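Local coordinates for 6-phosphogluconate dehydratase (Shewanella oneidensis, PDB 2GP4), which catalyses the dehydration of 6-phosphogluconate to 2-keto-3-deoxy-6-phosphogluconate, the first dedicated step of the Entner-Doudoroff pathway, and is seen here without its iron-sulfur cluster, at residues A[253-257]-A[258-262]; A[282-285]-A[286-289]; A[579-582]-A[583-587]; A[470-473]-A[474-478]. All blocks are in the same frame, centred on the assembly; numbering follows the deposited sequence.

Contact 1: A[253-257]-A[258-262]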
loop_
_atom_site.group_PDB
_atom_site.type_symbol
_atom_site.label_atom_id
_atom_site.label_comp_id
_atom_site.label_asym_id
_atom_site.label_seq_id
_atom_site.Cartn_x
_atom_site.Cartn_y
_atom_site.Cartn_z
HETATM N N MSE A 253 -7.723 -1.703 0.574
HETATM C CA MSE A 253 -7.697 -0.311 0.133
HETATM C C MSE A 253 -8.896 0.003 -0.763
HETATM O O MSE A 253 -9.531 1.040 -0.607
HETATM C CB MSE A 253 -6.378 0.009 -0.590
HETATM C CG MSE A 253 -6.148 1.503 -0.868
HETATM SE SE MSE A 253 -4.966 1.921 -2.397
HETATM C CE MSE A 253 -5.860 0.898 -3.813
ATOM N N LEU A 254 -9.208 -0.899 -1.689
ATOM C CA LEU A 254 -10.355 -0.721 -2.591
ATOM C C LEU A 254 -11.689 -0.698 -1.843
ATOM O O LEU A 254 -12.666 -0.114 -2.321
ATOM C CB LEU A 254 -10.390 -1.808 -3.677
ATOM C CG LEU A 254 -9.327 -1.866 -4.780
ATOM C CD1 LEU A 254 -9.181 -0.532 -5.518
ATOM C CD2 LEU A 254 -7.995 -2.320 -4.214
ATOM N N GLU A 255 -11.713 -1.339 -0.675
ATOM C CA GLU A 255 -12.897 -1.403 0.171
ATOM C C GLU A 255 -13.207 -0.057 0.833
ATOM O O GLU A 255 -14.330 0.434 0.730
ATOM C CB GLU A 255 -12.729 -2.498 1.230
ATOM C CG GLU A 255 -13.979 -2.806 2.038
ATOM C CD GLU A 255 -14.891 -3.828 1.381
ATOM O OE1 GLU A 255 -16.090 -3.839 1.723
ATOM O OE2 GLU A 255 -14.424 -4.624 0.539
ATOM N N VAL A 256 -12.215 0.534 1.503
ATOM C CA VAL A 256 -12.394 1.816 2.204
ATOM C C VAL A 256 -12.573 2.997 1.256
ATOM O O VAL A 256 -13.194 3.997 1.609
ATOM C CB VAL A 256 -11.231 2.141 3.185
ATOM C CG1 VAL A 256 -11.420 1.417 4.487
ATOM C CG2 VAL A 256 -9.873 1.824 2.563
HETATM N N MSE A 257 -12.014 2.866 0.059
HETATM C CA MSE A 257 -12.092 3.900 -0.961
HETATM C C MSE A 257 -13.348 3.758 -1.823
HETATM O O MSE A 257 -13.563 4.536 -2.748
HETATM C CB MSE A 257 -10.837 3.874 -1.826
HETATM C CG MSE A 257 -9.580 4.294 -1.086
HETATM SE SE MSE A 257 -8.014 4.345 -2.238
HETATM C CE MSE A 257 -8.692 5.574 -3.593
ATOM N N GLY A 258 -14.166 2.757 -1.507
ATOM C CA GLY A 258 -15.441 2.535 -2.180
ATOM C C GLY A 258 -15.308 2.234 -3.659
ATOM O O GLY A 258 -16.117 2.689 -4.465
ATOM N N LEU A 259 -14.281 1.464 -4.008
ATOM C CA LEU A 259 -13.972 1.164 -5.402
ATOM C C LEU A 259 -14.451 -0.221 -5.839
ATOM O O LEU A 259 -14.324 -0.591 -7.003
ATOM C CB LEU A 259 -12.468 1.344 -5.659
ATOM C CG LEU A 259 -11.950 2.531 -6.492
ATOM C CD1 LEU A 259 -12.977 3.625 -6.752
ATOM C CD2 LEU A 259 -10.689 3.107 -5.856
ATOM N N GLN A 260 -15.001 -0.974 -4.893
ATOM C CA GLN A 260 -15.637 -2.258 -5.172
ATOM C C GLN A 260 -16.852 -2.422 -4.264
ATOM O O GLN A 260 -16.978 -1.712 -3.273
ATOM C CB GLN A 260 -14.653 -3.414 -4.972
ATOM C CG GLN A 260 -13.922 -3.403 -3.631
ATOM C CD GLN A 260 -12.911 -4.530 -3.489
ATOM O OE1 GLN A 260 -12.168 -4.846 -4.420
ATOM N NE2 GLN A 260 -12.873 -5.132 -2.309
ATOM N N LEU A 261 -17.741 -3.350 -4.610
ATOM C CA LEU A 261 -18.922 -3.642 -3.791
ATOM C C LEU A 261 -18.560 -3.994 -2.345
ATOM O O LEU A 261 -17.600 -4.722 -2.110
ATOM C CB LEU A 261 -19.755 -4.761 -4.423
ATOM C CG LEU A 261 -20.968 -4.431 -5.307
ATOM C CD1 LEU A 261 -20.893 -3.071 -5.988
ATOM C CD2 LEU A 261 -21.183 -5.537 -6.332
ATOM N N PRO A 262 -19.320 -3.452 -1.372
ATOM C CA PRO A 262 -19.108 -3.740 0.050
ATOM C C PRO A 262 -19.031 -5.239 0.353
ATOM O O PRO A 262 -19.911 -6.006 -0.053
ATOM C CB PRO A 262 -20.340 -3.128 0.716
ATOM C CG PRO A 262 -20.760 -2.049 -0.195
ATOM C CD PRO A 262 -20.433 -2.506 -1.577
#
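In Q260 the first torsion (chi1 51°) sets CG between the backbone N and the carbonyl carbon, and the chain runs on extended across the end of helix 252-256; E255 starts off in a direction leading from the loop but bends at chi2 (86°), which swings its carboxylate round to the Q260 amide. There Q260 NE2 donates to E255 OE2 at 3.3 Å. The acceptor lies almost in the amide plane, whereas the donor reaches the carboxylate on its anti side. Q260 also crosses L254 at about a right angle, with Q260 OE1 3.6 Å from L254 CB. A Schellman motif closes the helix: L259 N binds L254 O at 2.8 Å, nearly in line with the carbonyl, and G258 N reaches E255 O at 3.2 Å from above the carbonyl plane. G258 turns the chain at positive phi (62°), where a CB would collide with M257 O. L259 then folds back, placing CB 3.8 Å from L254 CD1 and CD2 3.9 Å from CE of the selenomethionine M257. With a leucine in place of Q260, E255 OE2 would probably lose this amide donor and the carboxylate would be less firmly oriented. Because E255 OE1 also accepts from G263 N, and OE2 weakly from S265 OG, the buried carboxylate draws on several neutral donors that together tie the loop to the helix end.

Contact 2: A[282-285]-A[286-289]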
loop_
_atom_site.group_PDB
_atom_site.type_symbol
_atom_site.label_atom_id
_atom_site.label_comp_id
_atom_site.label_asym_id
_atom_site.label_seq_id
_atom_site.Cartn_x
_atom_site.Cartn_y
_atom_site.Cartn_z
ATOM N N ALA A 282 -21.577 -5.896 -12.610
ATOM C CA ALA A 282 -21.925 -5.578 -14.002
ATOM C C ALA A 282 -23.104 -4.617 -14.106
ATOM O O ALA A 282 -23.032 -3.621 -14.826
ATOM C CB ALA A 282 -22.213 -6.857 -14.797
ATOM N N LYS A 283 -24.181 -4.917 -13.387
ATOM C CA LYS A 283 -25.381 -4.080 -13.396
ATOM C C LYS A 283 -25.115 -2.686 -12.824
ATOM O O LYS A 283 -25.648 -1.691 -13.323
ATOM C CB LYS A 283 -26.519 -4.747 -12.613
ATOM C CG LYS A 283 -27.131 -5.972 -13.289
ATOM C CD LYS A 283 -28.362 -6.469 -12.531
ATOM C CE LYS A 283 -29.058 -7.617 -13.262
ATOM N NZ LYS A 283 -28.237 -8.866 -13.338
ATOM N N GLN A 284 -24.281 -2.624 -11.789
ATOM C CA GLN A 284 -24.032 -1.382 -11.072
ATOM C C GLN A 284 -23.271 -0.347 -11.902
ATOM O O GLN A 284 -23.589 0.842 -11.828
ATOM C CB GLN A 284 -23.339 -1.661 -9.729
ATOM C CG GLN A 284 -23.111 -0.439 -8.842
ATOM C CD GLN A 284 -24.395 0.211 -8.331
ATOM O OE1 GLN A 284 -25.498 -0.275 -8.569
ATOM N NE2 GLN A 284 -24.245 1.318 -7.619
ATOM N N VAL A 285 -22.289 -0.795 -12.689
ATOM C CA VAL A 285 -21.518 0.105 -13.570
ATOM C C VAL A 285 -22.415 0.778 -14.603
ATOM O O VAL A 285 -22.235 1.957 -14.901
ATOM C CB VAL A 285 -20.377 -0.605 -14.345
ATOM C CG1 VAL A 285 -19.303 0.401 -14.733
ATOM C CG2 VAL A 285 -19.760 -1.695 -13.529
ATOM N N CYS A 286 -23.366 0.016 -15.146
ATOM C CA CYS A 286 -24.377 0.536 -16.073
ATOM C C CYS A 286 -25.205 1.661 -15.440
ATOM O O CYS A 286 -25.547 2.638 -16.109
ATOM C CB CYS A 286 -25.282 -0.600 -16.573
ATOM S SG CYS A 286 -26.817 -0.073 -17.394
ATOM N N ARG A 287 -25.511 1.516 -14.153
ATOM C CA ARG A 287 -26.247 2.525 -13.388
ATOM C C ARG A 287 -25.413 3.765 -13.077
ATOM O O ARG A 287 -25.955 4.804 -12.709
ATOM C CB ARG A 287 -26.742 1.927 -12.069
ATOM C CG ARG A 287 -28.101 1.262 -12.125
ATOM C CD ARG A 287 -28.498 0.748 -10.743
ATOM N NE ARG A 287 -28.459 1.799 -9.722
ATOM C CZ ARG A 287 -28.488 1.582 -8.408
ATOM N NH1 ARG A 287 -28.555 0.343 -7.929
ATOM N NH2 ARG A 287 -28.448 2.607 -7.567
ATOM N N LEU A 288 -24.095 3.646 -13.214
ATOM C CA LEU A 288 -23.168 4.717 -12.850
ATOM C C LEU A 288 -22.686 5.512 -14.060
ATOM O O LEU A 288 -21.873 6.434 -13.934
ATOM C CB LEU A 288 -21.987 4.140 -12.065
ATOM C CG LEU A 288 -22.033 4.159 -10.531
ATOM C CD1 LEU A 288 -23.387 3.754 -9.944
ATOM C CD2 LEU A 288 -20.912 3.295 -9.974
ATOM N N THR A 289 -23.219 5.150 -15.223
ATOM C CA THR A 289 -22.925 5.782 -16.508
ATOM C C THR A 289 -23.291 7.274 -16.534
ATOM O O THR A 289 -24.096 7.737 -15.725
ATOM C CB THR A 289 -23.641 4.987 -17.639
ATOM O OG1 THR A 289 -22.944 3.753 -17.853
ATOM C CG2 THR A 289 -23.701 5.758 -18.953
#
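Backbone bonds join K283 and V285 to R287 and L288 where helix 272-287 runs out. R287 N makes a weak i to i-4 bond to K283 O at 3.3 Å. L288 N donates to V285 O, three residues back, at 3.0 Å, from above the carbonyl plane. A polar contact of another kind links the side chains of Q284 and R287. Q284 bends at chi2 (66°) and R287 at chi3 (55°), so that Q284 OE1 stands over one face of the guanidinium, offset toward its rim and 3.2 Å from R287 NH1. The two planes are 84° apart and the N-H is poorly directed, so no hydrogen bond forms; the hydrogen bonds go outward, Q284 NE2 to V393 O and R287 NH2 to Q294 OE1. Van der Waals contact supplies the third group: the L288 CD1 methyl rests against the amide nitrogen Q284 NE2 at 3.5 Å and the backbone carbonyl oxygen Q284 O, also at 3.5 Å, while L288 makes apolar contact with L194 of strand 193-195. Replacing Q284 by an alanine would probably leave V393 O without its amide donor and open a gap beside L288 CD1. The Q284 amide thus splits its roles: its nitrogen links the helix end to V393, while the partial negative charge of its oxygen probably gives the R287 cation some electrostatic compensation.

Contact 3: A[579-582]-A[583-587]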
loop_
_atom_site.group_PDB
_atom_site.type_symbol
_atom_site.label_atom_id
_atom_site.label_comp_id
_atom_site.label_asym_id
_atom_site.label_seq_id
_atom_site.Cartn_x
_atom_site.Cartn_y
_atom_site.Cartn_z
ATOM N N ASP A 579 29.869 18.726 7.317
ATOM C CA ASP A 579 29.725 19.068 5.900
ATOM C C ASP A 579 31.092 19.193 5.219
ATOM O O ASP A 579 31.256 18.778 4.067
ATOM C CB ASP A 579 28.939 20.375 5.729
ATOM C CG ASP A 579 27.427 20.168 5.730
ATOM O OD1 ASP A 579 26.917 19.346 6.522
ATOM O OD2 ASP A 579 26.740 20.847 4.938
ATOM N N THR A 580 32.063 19.751 5.946
ATOM C CA THR A 580 33.427 19.937 5.437
ATOM C C THR A 580 34.143 18.610 5.161
ATOM O O THR A 580 34.772 18.452 4.111
ATOM C CB THR A 580 34.287 20.815 6.374
ATOM O OG1 THR A 580 34.370 20.210 7.671
ATOM C CG2 THR A 580 33.685 22.205 6.509
ATOM N N GLU A 581 34.033 17.656 6.089
ATOM C CA GLU A 581 34.598 16.324 5.872
ATOM C C GLU A 581 33.901 15.596 4.719
ATOM O O GLU A 581 34.506 14.752 4.057
ATOM C CB GLU A 581 34.561 15.470 7.147
ATOM C CG GLU A 581 35.493 14.251 7.080
ATOM C CD GLU A 581 35.292 13.250 8.208
ATOM O OE1 GLU A 581 34.910 13.658 9.328
ATOM O OE2 GLU A 581 35.535 12.044 7.971
ATOM N N LEU A 582 32.636 15.929 4.475
ATOM C CA LEU A 582 31.885 15.308 3.383
ATOM C C LEU A 582 32.268 15.861 2.013
ATOM O O LEU A 582 32.114 15.180 0.997
ATOM C CB LEU A 582 30.374 15.431 3.614
ATOM C CG LEU A 582 29.793 14.531 4.710
ATOM C CD1 LEU A 582 28.393 14.980 5.120
ATOM C CD2 LEU A 582 29.798 13.062 4.290
ATOM N N ALA A 583 32.777 17.093 1.996
ATOM C CA ALA A 583 33.248 17.731 0.765
ATOM C C ALA A 583 34.544 17.105 0.235
ATOM O O ALA A 583 34.838 17.188 -0.963
ATOM C CB ALA A 583 33.424 19.230 0.976
ATOM N N THR A 584 35.313 16.485 1.128
ATOM C CA THR A 584 36.561 15.818 0.752
ATOM C C THR A 584 36.293 14.441 0.149
ATOM O O THR A 584 37.080 13.945 -0.663
ATOM C CB THR A 584 37.518 15.656 1.957
ATOM O OG1 THR A 584 36.957 14.739 2.904
ATOM C CG2 THR A 584 37.780 16.997 2.641
ATOM N N ARG A 585 35.173 13.837 0.547
ATOM C CA ARG A 585 34.840 12.459 0.169
ATOM C C ARG A 585 34.308 12.312 -1.256
ATOM O O ARG A 585 33.510 13.128 -1.726
ATOM C CB ARG A 585 33.829 11.862 1.153
ATOM C CG ARG A 585 34.384 11.608 2.540
ATOM C CD ARG A 585 33.316 11.069 3.469
ATOM N NE ARG A 585 33.815 10.908 4.834
ATOM C CZ ARG A 585 33.196 10.214 5.788
ATOM N NH1 ARG A 585 32.045 9.602 5.538
ATOM N NH2 ARG A 585 33.732 10.127 6.995
ATOM N N THR A 586 34.764 11.263 -1.933
ATOM C CA THR A 586 34.176 10.839 -3.194
ATOM C C THR A 586 33.366 9.574 -2.934
ATOM O O THR A 586 33.863 8.622 -2.329
ATOM C CB THR A 586 35.253 10.577 -4.276
ATOM O OG1 THR A 586 36.008 11.775 -4.496
ATOM C CG2 THR A 586 34.621 10.149 -5.599
ATOM N N ALA A 587 32.114 9.579 -3.378
ATOM C CA ALA A 587 31.263 8.403 -3.271
ATOM C C ALA A 587 31.896 7.271 -4.063
ATOM O O ALA A 587 32.370 7.489 -5.179
ATOM C CB ALA A 587 29.865 8.710 -3.801
HETATM O O HOH W 1 36.955 11.330 4.944
#
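A583 N makes two weak bonds, to D579 O at 3.1 Å and to T580 O at 3.2 Å, so the backbone combines i-4 and i-3 pairing in the short helix 579-584 that follows edge strand 572-575 of the mixed sheet. At its C-terminal end, T584 OG1 donates to E581 O at 2.7 Å, approaching somewhat out of the carbonyl plane; the hydroxyl turns back to the preceding turn because chi1 (67°) sets OG1 between the backbone N and the carbonyl carbon. The same carbonyl receives a weak bond from T584 N, and so it is gripped twice by one residue. On the flank of the helix an i to i+4 salt bridge runs from E581 to R585. R585 NH2 meets E581 OE2 at 2.8 Å near the edge of the guanidinium, yet from well above the carboxylate plane, the two planes being 73° apart; it is a single-pronged bridge. R585 has a second carboxylate partner: NH1 pairs with D562, which joins the helix end to the chain just before strand 563-567. L582 faces inward, against L554 and V577, and its CD2 lies 4.1 Å from R585 CD, beside the aliphatic run of the arginine. One water closes the ring between the charged groups, accepting from R585 NE at 3.2 Å and giving E581 OE2 a weak bond at 3.4 Å.

Contact 4: A[470-473]-A[474-478]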
loop_
_atom_site.group_PDB
_atom_site.type_symbol
_atom_site.label_atom_id
_atom_site.label_comp_id
_atom_site.label_asym_id
_atom_site.label_seq_id
_atom_site.Cartn_x
_atom_site.Cartn_y
_atom_site.Cartn_z
ATOM N N VAL A 470 28.729 -0.511 5.742
ATOM C CA VAL A 470 28.217 -0.235 4.396
ATOM C C VAL A 470 28.353 -1.429 3.459
ATOM O O VAL A 470 29.432 -2.004 3.329
ATOM C CB VAL A 470 28.919 1.006 3.752
ATOM C CG1 VAL A 470 28.228 1.407 2.454
ATOM C CG2 VAL A 470 28.937 2.190 4.714
ATOM N N ILE A 471 27.245 -1.798 2.820
ATOM C CA ILE A 471 27.240 -2.773 1.724
ATOM C C ILE A 471 26.307 -2.298 0.606
ATOM O O ILE A 471 25.380 -1.532 0.856
ATOM C CB ILE A 471 26.855 -4.204 2.195
ATOM C CG1 ILE A 471 25.573 -4.184 3.034
ATOM C CG2 ILE A 471 28.003 -4.829 2.987
ATOM C CD1 ILE A 471 24.912 -5.545 3.193
ATOM N N ASP A 472 26.561 -2.736 -0.627
ATOM C CA ASP A 472 25.728 -2.323 -1.761
ATOM C C ASP A 472 24.958 -3.484 -2.383
ATOM O O ASP A 472 24.414 -3.376 -3.486
ATOM C CB ASP A 472 26.542 -1.544 -2.809
ATOM C CG ASP A 472 27.709 -2.338 -3.382
ATOM O OD1 ASP A 472 27.746 -3.583 -3.263
ATOM O OD2 ASP A 472 28.596 -1.695 -3.979
ATOM N N ASP A 473 24.914 -4.589 -1.650
ATOM C CA ASP A 473 24.223 -5.795 -2.068
ATOM C C ASP A 473 23.887 -6.550 -0.797
ATOM O O ASP A 473 24.765 -6.801 0.028
ATOM C CB ASP A 473 25.135 -6.633 -2.970
ATOM C CG ASP A 473 24.426 -7.823 -3.599
ATOM O OD1 ASP A 473 23.541 -8.434 -2.958
ATOM O OD2 ASP A 473 24.782 -8.168 -4.748
ATOM N N GLN A 474 22.616 -6.909 -0.636
ATOM C CA GLN A 474 22.156 -7.601 0.567
ATOM C C GLN A 474 22.831 -8.971 0.762
ATOM O O GLN A 474 22.853 -9.505 1.874
ATOM C CB GLN A 474 20.629 -7.729 0.576
ATOM C CG GLN A 474 20.052 -8.752 -0.408
ATOM C CD GLN A 474 18.629 -9.171 -0.055
ATOM O OE1 GLN A 474 18.173 -8.989 1.078
ATOM N NE2 GLN A 474 17.923 -9.737 -1.027
ATOM N N ASN A 475 23.374 -9.525 -0.319
ATOM C CA ASN A 475 24.059 -10.812 -0.269
ATOM C C ASN A 475 25.428 -10.757 0.413
ATOM O O ASN A 475 25.926 -11.780 0.879
ATOM C CB ASN A 475 24.183 -11.410 -1.671
ATOM C CG ASN A 475 22.836 -11.670 -2.313
ATOM O OD1 ASN A 475 22.023 -12.438 -1.799
ATOM N ND2 ASN A 475 22.593 -11.027 -3.444
ATOM N N LYS A 476 26.018 -9.563 0.475
ATOM C CA LYS A 476 27.314 -9.341 1.121
ATOM C C LYS A 476 27.250 -9.400 2.651
ATOM O O LYS A 476 28.292 -9.451 3.318
ATOM C CB LYS A 476 27.885 -7.985 0.702
ATOM C CG LYS A 476 28.460 -7.941 -0.696
ATOM C CD LYS A 476 28.991 -6.555 -1.002
ATOM C CE LYS A 476 29.878 -6.556 -2.237
ATOM N NZ LYS A 476 29.098 -6.574 -3.495
ATOM N N LEU A 477 26.033 -9.401 3.197
ATOM C CA LEU A 477 25.816 -9.299 4.637
ATOM C C LEU A 477 26.229 -10.547 5.419
ATOM O O LEU A 477 26.793 -10.438 6.510
ATOM C CB LEU A 477 24.352 -8.948 4.940
ATOM C CG LEU A 477 24.022 -8.635 6.406
ATOM C CD1 LEU A 477 24.627 -7.293 6.813
ATOM C CD2 LEU A 477 22.519 -8.661 6.662
ATOM N N ASP A 478 25.937 -11.721 4.862
ATOM C CA ASP A 478 26.174 -12.997 5.547
ATOM C C ASP A 478 27.659 -13.261 5.858
ATOM O O ASP A 478 27.996 -13.717 6.953
ATOM C CB ASP A 478 25.574 -14.159 4.745
ATOM C CG ASP A 478 25.550 -15.464 5.531
ATOM O OD1 ASP A 478 24.998 -15.481 6.660
ATOM O OD2 ASP A 478 26.077 -16.475 5.011
#
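I471 and L477 meet where strand 463-471 passes into helix 477-482, the first connection of a beta-alpha-beta unit that continues into the parallel strand 490-494. This is the close-packed side of the turn. I471 CD1 lies 3.9 Å from L477 CB, the two side chains crossing at about a right angle, while I471 CG2 comes equally near to K476 CB as those side chains slide past each other in opposite directions. The same side faces the neighbouring strand, I471 touching V494 and L477 touching V492, so the apolar part belongs to the layer between helix and sheet. Between the strand and the helix, the chain is bent by an Asx turn. With CG anti to the backbone N (chi1 -172°), D473 folds its carboxylate forward, and D473 OD1 accepts N475 N at 2.9 Å with a nearly straight N-H (165°). N475 ND2 adds a weak, strongly bent bond to that oxygen at 2.8 Å, and the N475 amide is kept in place from its other end by K509 NZ, bonded to OD1. The D473 carbonyl works too: K476 N reaches D473 O at 3.1 Å from above the carbonyl plane. The outer side is looser and charged. K476, an exposed residue, runs back along the turn and bends at its last torsion to approach D472, where the salt bridge is long and its hydrogen bond weak: K476 NZ stands 3.3 Å from D472 OD1 and 4.0 Å from D473 CB.

How the contacts relate
Contact 1 is wholly buried, contacts 2 and 4 are partly so, and contact 3 lies at the surface. Contacts 1 and 2 lie at the ends of successive helices in the N-terminal part of the family fold, their centres about 16 Å apart, and both reach strand 193-195 and V393. Contacts 3 and 4 fall in the C-terminal part, on the opposite side of the chain's centre, with centres about 23 Å apart. Chemistry follows place: glutamine amides serve the two N-terminal sites, whereas the C-terminal pair use salt bridges, short in contact 3 and long in contact 4. Three of the sites finish a helix; 470-478 leads into one.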